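Local coordinates for major capsid protein P2 (Pseudoalteromonas phage pm2, PDB 2VVF) that builds the capsid shell of a lipid-containing marine bacteriophage as a homotrimer with a double jelly-roll fold, at residues T28-Y36 and A78-V86; A179-F187 and R195-N203. One frame throughout, in Å; residues are numbered along the deposited sequence.

After strands 3-6 and 18-23, the chain runs along strand 28-37, leaves through strands 44-51 and 54-59 and helix 63-71, and returns as strand 80-84; interaction 1 closes this loop of 41 residues within the N-terminal domain. Interaction 2 comes later in the chain, in the C-terminal domain, and spans seven residues, the strand ends and tight turn of the hairpin of strands 182-189 and 192-199. The two loops follow one another without overlap or crossing, and the centres of the two contacts lie about 31 Å apart on opposite sides of the chain's centre. Each ties together two antiparallel strands in a sheet of its own jelly roll, and both reach neighbouring subunits of the trimer.

Interaction 1. Residues T28-Y36 and A78-V86; sequences TYEVIDLRY and AGVVSFHFV
Asp33 and Ser82 form a non-hydrogen-bonded pair between antiparallel strands, where Ser82 OG donates to Asp33 OD1 at 2.7 Å from the anti side, somewhat out of the carboxylate plane. On the same face, Val80 CG2 lies over the Arg35 guanidinium, 3.4 Å from Arg35 NH1, and Val31 CG1 packs above the His84 ring. The other face is apolar: Leu34 and Val81 point the same way side by side, and Ile32 CD1 reaches the edge of the Phe85 ring, 3.6 Å from Phe85 CE2. At one end the Tyr36 ring folds back over Gly79, with chi1 63° placing CG between backbone N and carbonyl carbon; Gly79 CA makes a CH-pi contact 4.0 Å from the ring centroid. At the other, Glu30 O accepts two amides, Phe85 N at 3.1 Å and, on a lone pair, Val86 N at 3.2 Å. Between these ends, paired backbone bonds join Ile32 to Phe83 and Leu34 to Val81. Further out, helix 63-71 packs on Val81 and Phe83, and Gln134 holds Asp33 OD2 and faces both Glu30 and Val31 in a classic beta bulge. Tyr205 of the second subunit bonds to Ser82 OG and Gln209 of that subunit to Asp33 OD1, while its Asp202 pairs with Arg35. The arrangement is an antiparallel strand pair of a viral jelly roll, with the face of Asp33 and Ser82 at a trimer interface.

Interaction 2. Residues A179-F187 and R195-N203; sequences AAGVDAVEF and RDLLKKADN
Glu186 and Leu197 cross at about a right angle at the bulged part of the hairpin. From Glu186 CB, which lies 3.9 Å from Leu197 CA, the side chain runs outward with CG anti to the backbone N (chi1 174°). This brings Glu186 CG to 3.3 Å from Arg195 O, and the extended chain then carries Glu186 OE1 to 3.9 Å from Leu197 CB. The second oxygen, OE2, makes long, weak ion pairs with Lys245 and Lys193. Leu197 in turn sends CD1 back over the first strand, 3.9 Å from Ala184 CB. Beneath these side chains, Val185 and Leu198 exchange backbone bonds, as do Phe187 and Arg195; the register slips by one residue between the two pairs, a beta bulge, and Leu197 is the centre of an inverse gamma turn. Within the Phe187-Arg195 pair, Phe187 CB meets Arg195 CB at 3.8 Å. At the far end Asp183 O accepts Lys200 N at 2.7 Å, nearly along the C=O axis, tying the first strand to the start of helix 200-209, for which Lys199 is the N-cap residue. Strand 242-248 flanks strand 182-189 on its other edge, and strand 218-222 of the facing sheet packs on Val185 and Arg195. Strand 192-199 is outermost within the chain, and there Asp196 bonds to the backbone of Asn6 of the third subunit.

Interaction 1. Residues T28-Y36 and A78-V86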
# COMPACT_ATOMS: atom_id res chain seq x y z
N THR A 28 17.54 -16.47 10.77
CA THR A 28 16.13 -16.42 10.41
C THR A 28 15.96 -16.26 8.90
O THR A 28 16.61 -15.41 8.28
CB THR A 28 15.42 -15.28 11.16
OG1 THR A 28 15.37 -15.58 12.56
CG2 THR A 28 14.00 -15.10 10.63
N TYR A 29 15.09 -17.07 8.31
CA TYR A 29 14.82 -17.00 6.88
C TYR A 29 13.50 -16.27 6.64
O TYR A 29 12.43 -16.80 6.93
CB TYR A 29 14.76 -18.40 6.27
CG TYR A 29 16.08 -19.13 6.27
CD1 TYR A 29 16.97 -18.99 5.20
CD2 TYR A 29 16.45 -19.95 7.33
CE1 TYR A 29 18.18 -19.65 5.20
CE2 TYR A 29 17.66 -20.62 7.33
CZ TYR A 29 18.52 -20.46 6.26
OH TYR A 29 19.73 -21.12 6.26
N GLU A 30 13.59 -15.06 6.11
CA GLU A 30 12.40 -14.27 5.82
C GLU A 30 11.80 -14.67 4.48
O GLU A 30 10.59 -14.82 4.34
CB GLU A 30 12.74 -12.78 5.82
CG GLU A 30 13.53 -12.33 7.04
CD GLU A 30 13.56 -10.82 7.19
OE1 GLU A 30 13.33 -10.12 6.18
OE2 GLU A 30 13.81 -10.34 8.31
N VAL A 31 12.67 -14.84 3.49
CA VAL A 31 12.25 -15.23 2.15
C VAL A 31 13.30 -16.11 1.48
O VAL A 31 14.50 -15.92 1.68
CB VAL A 31 11.94 -14.01 1.26
CG1 VAL A 31 11.33 -14.45 -0.06
CG2 VAL A 31 11.02 -13.03 1.98
N ILE A 32 12.83 -17.07 0.69
CA ILE A 32 13.72 -17.97 -0.04
C ILE A 32 13.32 -17.95 -1.52
O ILE A 32 12.23 -18.39 -1.88
CB ILE A 32 13.71 -19.39 0.54
CG1 ILE A 32 14.53 -19.44 1.83
CG2 ILE A 32 14.25 -20.39 -0.48
CD1 ILE A 32 14.28 -20.68 2.67
N ASP A 33 14.20 -17.40 -2.35
CA ASP A 33 13.94 -17.31 -3.79
C ASP A 33 14.47 -18.52 -4.54
O ASP A 33 15.68 -18.73 -4.61
CB ASP A 33 14.53 -16.01 -4.36
CG ASP A 33 14.11 -14.78 -3.57
OD1 ASP A 33 12.92 -14.66 -3.23
OD2 ASP A 33 14.99 -13.94 -3.27
N LEU A 34 13.57 -19.32 -5.09
CA LEU A 34 13.95 -20.51 -5.83
C LEU A 34 13.88 -20.30 -7.34
O LEU A 34 12.80 -20.11 -7.89
CB LEU A 34 13.09 -21.70 -5.42
CG LEU A 34 13.33 -23.01 -6.18
CD1 LEU A 34 14.70 -23.58 -5.86
CD2 LEU A 34 12.23 -24.02 -5.87
N ARG A 35 15.03 -20.34 -7.99
CA ARG A 35 15.11 -20.18 -9.43
C ARG A 35 15.02 -21.55 -10.10
O ARG A 35 15.68 -22.49 -9.67
CB ARG A 35 16.41 -19.47 -9.82
CG ARG A 35 16.52 -19.13 -11.30
CD ARG A 35 17.75 -18.28 -11.58
NE ARG A 35 17.55 -16.88 -11.23
CZ ARG A 35 16.73 -16.06 -11.88
NH1 ARG A 35 16.03 -16.50 -12.92
NH2 ARG A 35 16.61 -14.80 -11.50
N TYR A 36 14.20 -21.65 -11.13
CA TYR A 36 14.02 -22.92 -11.83
C TYR A 36 14.05 -22.75 -13.34
O TYR A 36 13.66 -21.71 -13.88
CB TYR A 36 12.70 -23.57 -11.41
CG TYR A 36 11.48 -22.75 -11.78
CD1 TYR A 36 10.93 -21.85 -10.87
CD2 TYR A 36 10.89 -22.87 -13.03
CE1 TYR A 36 9.82 -21.09 -11.21
CE2 TYR A 36 9.78 -22.11 -13.37
CZ TYR A 36 9.25 -21.22 -12.46
OH TYR A 36 8.15 -20.47 -12.80
N ALA A 78 8.62 -15.10 -13.97
CA ALA A 78 8.85 -16.39 -14.61
C ALA A 78 10.28 -16.85 -14.39
O ALA A 78 11.23 -16.08 -14.59
CB ALA A 78 8.53 -16.30 -16.09
N GLY A 79 10.45 -18.10 -13.98
CA GLY A 79 11.77 -18.65 -13.74
C GLY A 79 12.15 -18.56 -12.27
O GLY A 79 13.22 -19.02 -11.87
N VAL A 80 11.28 -17.96 -11.47
CA VAL A 80 11.54 -17.82 -10.04
C VAL A 80 10.27 -17.90 -9.21
O VAL A 80 9.23 -17.36 -9.60
CB VAL A 80 12.33 -16.53 -9.72
CG1 VAL A 80 13.02 -16.65 -8.37
CG2 VAL A 80 13.34 -16.23 -10.82
N VAL A 81 10.37 -18.55 -8.06
CA VAL A 81 9.25 -18.67 -7.14
C VAL A 81 9.79 -18.52 -5.72
O VAL A 81 10.76 -19.16 -5.34
CB VAL A 81 8.48 -20.00 -7.33
CG1 VAL A 81 9.31 -21.18 -6.88
CG2 VAL A 81 7.14 -19.95 -6.59
N SER A 82 9.18 -17.62 -4.96
CA SER A 82 9.65 -17.33 -3.61
C SER A 82 8.81 -17.94 -2.50
O SER A 82 7.59 -18.08 -2.63
CB SER A 82 9.78 -15.82 -3.40
OG SER A 82 10.59 -15.22 -4.40
N PHE A 83 9.47 -18.26 -1.40
CA PHE A 83 8.81 -18.79 -0.21
C PHE A 83 8.73 -17.63 0.76
O PHE A 83 9.72 -17.29 1.41
CB PHE A 83 9.64 -19.91 0.42
CG PHE A 83 9.58 -21.21 -0.33
CD1 PHE A 83 8.77 -22.24 0.11
CD2 PHE A 83 10.37 -21.42 -1.45
CE1 PHE A 83 8.72 -23.45 -0.58
CE2 PHE A 83 10.33 -22.62 -2.13
CZ PHE A 83 9.50 -23.63 -1.69
N HIS A 84 7.56 -17.00 0.83
CA HIS A 84 7.37 -15.86 1.71
C HIS A 84 6.98 -16.29 3.12
O HIS A 84 5.81 -16.50 3.41
CB HIS A 84 6.31 -14.91 1.15
CG HIS A 84 6.73 -14.20 -0.10
ND1 HIS A 84 7.33 -12.96 -0.08
CD2 HIS A 84 6.63 -14.54 -1.40
CE1 HIS A 84 7.59 -12.58 -1.32
NE2 HIS A 84 7.17 -13.52 -2.14
N PHE A 85 7.98 -16.41 4.00
CA PHE A 85 7.71 -16.78 5.38
C PHE A 85 7.17 -15.55 6.09
O PHE A 85 6.15 -15.60 6.77
CB PHE A 85 8.97 -17.32 6.05
CG PHE A 85 9.48 -18.58 5.41
CD1 PHE A 85 8.78 -19.77 5.55
CD2 PHE A 85 10.61 -18.56 4.62
CE1 PHE A 85 9.23 -20.92 4.93
CE2 PHE A 85 11.06 -19.71 4.00
CZ PHE A 85 10.37 -20.89 4.16
N VAL A 86 7.82 -14.42 5.85
CA VAL A 86 7.36 -13.15 6.38
C VAL A 86 6.16 -12.75 5.52
O VAL A 86 6.25 -12.76 4.29
CB VAL A 86 8.47 -12.08 6.30
CG1 VAL A 86 7.87 -10.68 6.40
CG2 VAL A 86 9.51 -12.31 7.38

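Interaction 2. Residues A179-F187 and R195-N203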
# COMPACT_ATOMS: atom_id res chain seq x y z
N ALA A 179 -12.00 -26.57 -6.57
CA ALA A 179 -12.99 -27.33 -7.32
C ALA A 179 -13.52 -26.44 -8.44
O ALA A 179 -13.53 -25.21 -8.31
CB ALA A 179 -14.12 -27.78 -6.42
N ALA A 180 -13.96 -27.04 -9.54
CA ALA A 180 -14.44 -26.28 -10.68
C ALA A 180 -15.94 -25.97 -10.69
O ALA A 180 -16.39 -25.12 -11.47
CB ALA A 180 -14.03 -26.96 -11.98
N GLY A 181 -16.71 -26.64 -9.84
CA GLY A 181 -18.16 -26.44 -9.83
C GLY A 181 -18.76 -25.93 -8.52
O GLY A 181 -19.90 -26.26 -8.19
N VAL A 182 -18.01 -25.11 -7.78
CA VAL A 182 -18.51 -24.56 -6.53
C VAL A 182 -19.26 -23.25 -6.78
O VAL A 182 -18.70 -22.29 -7.31
CB VAL A 182 -17.39 -24.40 -5.48
CG1 VAL A 182 -17.92 -23.73 -4.22
CG2 VAL A 182 -16.78 -25.75 -5.15
N ASP A 183 -20.54 -23.23 -6.41
CA ASP A 183 -21.39 -22.06 -6.61
C ASP A 183 -21.37 -21.12 -5.41
O ASP A 183 -21.21 -19.90 -5.56
CB ASP A 183 -22.83 -22.49 -6.89
CG ASP A 183 -22.98 -23.16 -8.24
OD1 ASP A 183 -22.37 -22.69 -9.22
OD2 ASP A 183 -23.73 -24.16 -8.32
N ALA A 184 -21.57 -21.68 -4.23
CA ALA A 184 -21.61 -20.90 -3.01
C ALA A 184 -21.11 -21.73 -1.83
O ALA A 184 -21.13 -22.96 -1.88
CB ALA A 184 -23.01 -20.39 -2.74
N VAL A 185 -20.66 -21.05 -0.79
CA VAL A 185 -20.15 -21.72 0.40
C VAL A 185 -20.61 -20.99 1.65
O VAL A 185 -20.85 -19.79 1.64
CB VAL A 185 -18.61 -21.84 0.36
CG1 VAL A 185 -18.10 -22.50 1.65
CG2 VAL A 185 -18.17 -22.63 -0.86
N GLU A 186 -20.74 -21.74 2.74
CA GLU A 186 -21.16 -21.19 4.02
C GLU A 186 -20.23 -21.72 5.10
O GLU A 186 -19.90 -22.90 5.11
CB GLU A 186 -22.60 -21.60 4.32
CG GLU A 186 -23.11 -21.19 5.69
CD GLU A 186 -24.52 -21.68 5.95
OE1 GLU A 186 -25.36 -21.60 5.03
OE2 GLU A 186 -24.79 -22.15 7.08
N PHE A 187 -19.78 -20.84 5.98
CA PHE A 187 -18.89 -21.25 7.06
C PHE A 187 -19.51 -20.95 8.42
O PHE A 187 -20.00 -19.85 8.66
CB PHE A 187 -17.53 -20.56 6.93
CG PHE A 187 -16.58 -20.91 8.04
CD1 PHE A 187 -15.89 -22.11 8.03
CD2 PHE A 187 -16.37 -20.04 9.10
CE1 PHE A 187 -15.02 -22.44 9.05
CE2 PHE A 187 -15.50 -20.36 10.13
CZ PHE A 187 -14.82 -21.56 10.10
N ARG A 195 -19.96 -16.86 7.95
CA ARG A 195 -19.99 -16.56 6.53
C ARG A 195 -21.27 -17.15 5.96
O ARG A 195 -21.42 -18.37 5.86
CB ARG A 195 -18.77 -17.15 5.82
CG ARG A 195 -17.44 -16.59 6.31
CD ARG A 195 -17.08 -15.30 5.60
NE ARG A 195 -15.91 -14.65 6.18
CZ ARG A 195 -14.78 -14.43 5.53
NH1 ARG A 195 -14.65 -14.81 4.27
NH2 ARG A 195 -13.76 -13.84 6.14
N ASP A 196 -22.21 -16.28 5.63
CA ASP A 196 -23.48 -16.71 5.07
C ASP A 196 -23.22 -17.48 3.78
O ASP A 196 -22.10 -17.46 3.26
CB ASP A 196 -24.36 -15.50 4.78
CG ASP A 196 -25.75 -15.62 5.37
OD1 ASP A 196 -26.17 -16.76 5.65
OD2 ASP A 196 -26.42 -14.58 5.54
N LEU A 197 -24.24 -18.15 3.27
CA LEU A 197 -24.11 -18.86 2.01
C LEU A 197 -23.84 -17.81 0.93
O LEU A 197 -24.77 -17.31 0.30
CB LEU A 197 -25.39 -19.64 1.69
CG LEU A 197 -25.32 -20.63 0.52
CD1 LEU A 197 -24.19 -21.62 0.72
CD2 LEU A 197 -26.65 -21.34 0.35
N LEU A 198 -22.57 -17.44 0.78
CA LEU A 198 -22.17 -16.42 -0.18
C LEU A 198 -21.92 -16.98 -1.57
O LEU A 198 -21.16 -17.93 -1.73
CB LEU A 198 -20.91 -15.70 0.30
CG LEU A 198 -21.02 -14.75 1.49
CD1 LEU A 198 -19.84 -13.79 1.53
CD2 LEU A 198 -22.34 -13.99 1.46
N LYS A 199 -22.54 -16.37 -2.57
CA LYS A 199 -22.34 -16.80 -3.95
C LYS A 199 -20.90 -16.51 -4.36
O LYS A 199 -20.31 -15.54 -3.89
CB LYS A 199 -23.30 -16.05 -4.88
CG LYS A 199 -24.24 -16.95 -5.66
CD LYS A 199 -25.50 -16.20 -6.06
CE LYS A 199 -26.27 -15.74 -4.84
NZ LYS A 199 -27.68 -15.37 -5.16
N LYS A 200 -20.34 -17.34 -5.22
CA LYS A 200 -18.97 -17.17 -5.68
C LYS A 200 -18.67 -15.74 -6.14
O LYS A 200 -17.67 -15.15 -5.75
CB LYS A 200 -18.64 -18.16 -6.80
CG LYS A 200 -17.32 -17.88 -7.50
CD LYS A 200 -16.86 -19.10 -8.29
CE LYS A 200 -15.46 -18.88 -8.85
NZ LYS A 200 -14.43 -18.88 -7.77
N ALA A 201 -19.55 -15.19 -6.97
CA ALA A 201 -19.38 -13.83 -7.48
C ALA A 201 -19.29 -12.81 -6.35
O ALA A 201 -18.53 -11.85 -6.43
CB ALA A 201 -20.50 -13.47 -8.44
N ASP A 202 -20.07 -13.03 -5.30
CA ASP A 202 -20.09 -12.13 -4.15
C ASP A 202 -18.85 -12.30 -3.28
O ASP A 202 -18.27 -11.32 -2.81
CB ASP A 202 -21.36 -12.34 -3.32
CG ASP A 202 -22.61 -11.85 -4.03
OD1 ASP A 202 -22.53 -10.80 -4.70
OD2 ASP A 202 -23.65 -12.53 -3.93
N ASN A 203 -18.45 -13.55 -3.07
CA ASN A 203 -17.27 -13.85 -2.28
C ASN A 203 -16.02 -13.31 -2.98
O ASN A 203 -15.15 -12.72 -2.35
CB ASN A 203 -17.14 -15.36 -2.07
CG ASN A 203 -15.93 -15.73 -1.23
OD1 ASN A 203 -15.94 -15.58 -0.01
ND2 ASN A 203 -14.88 -16.21 -1.88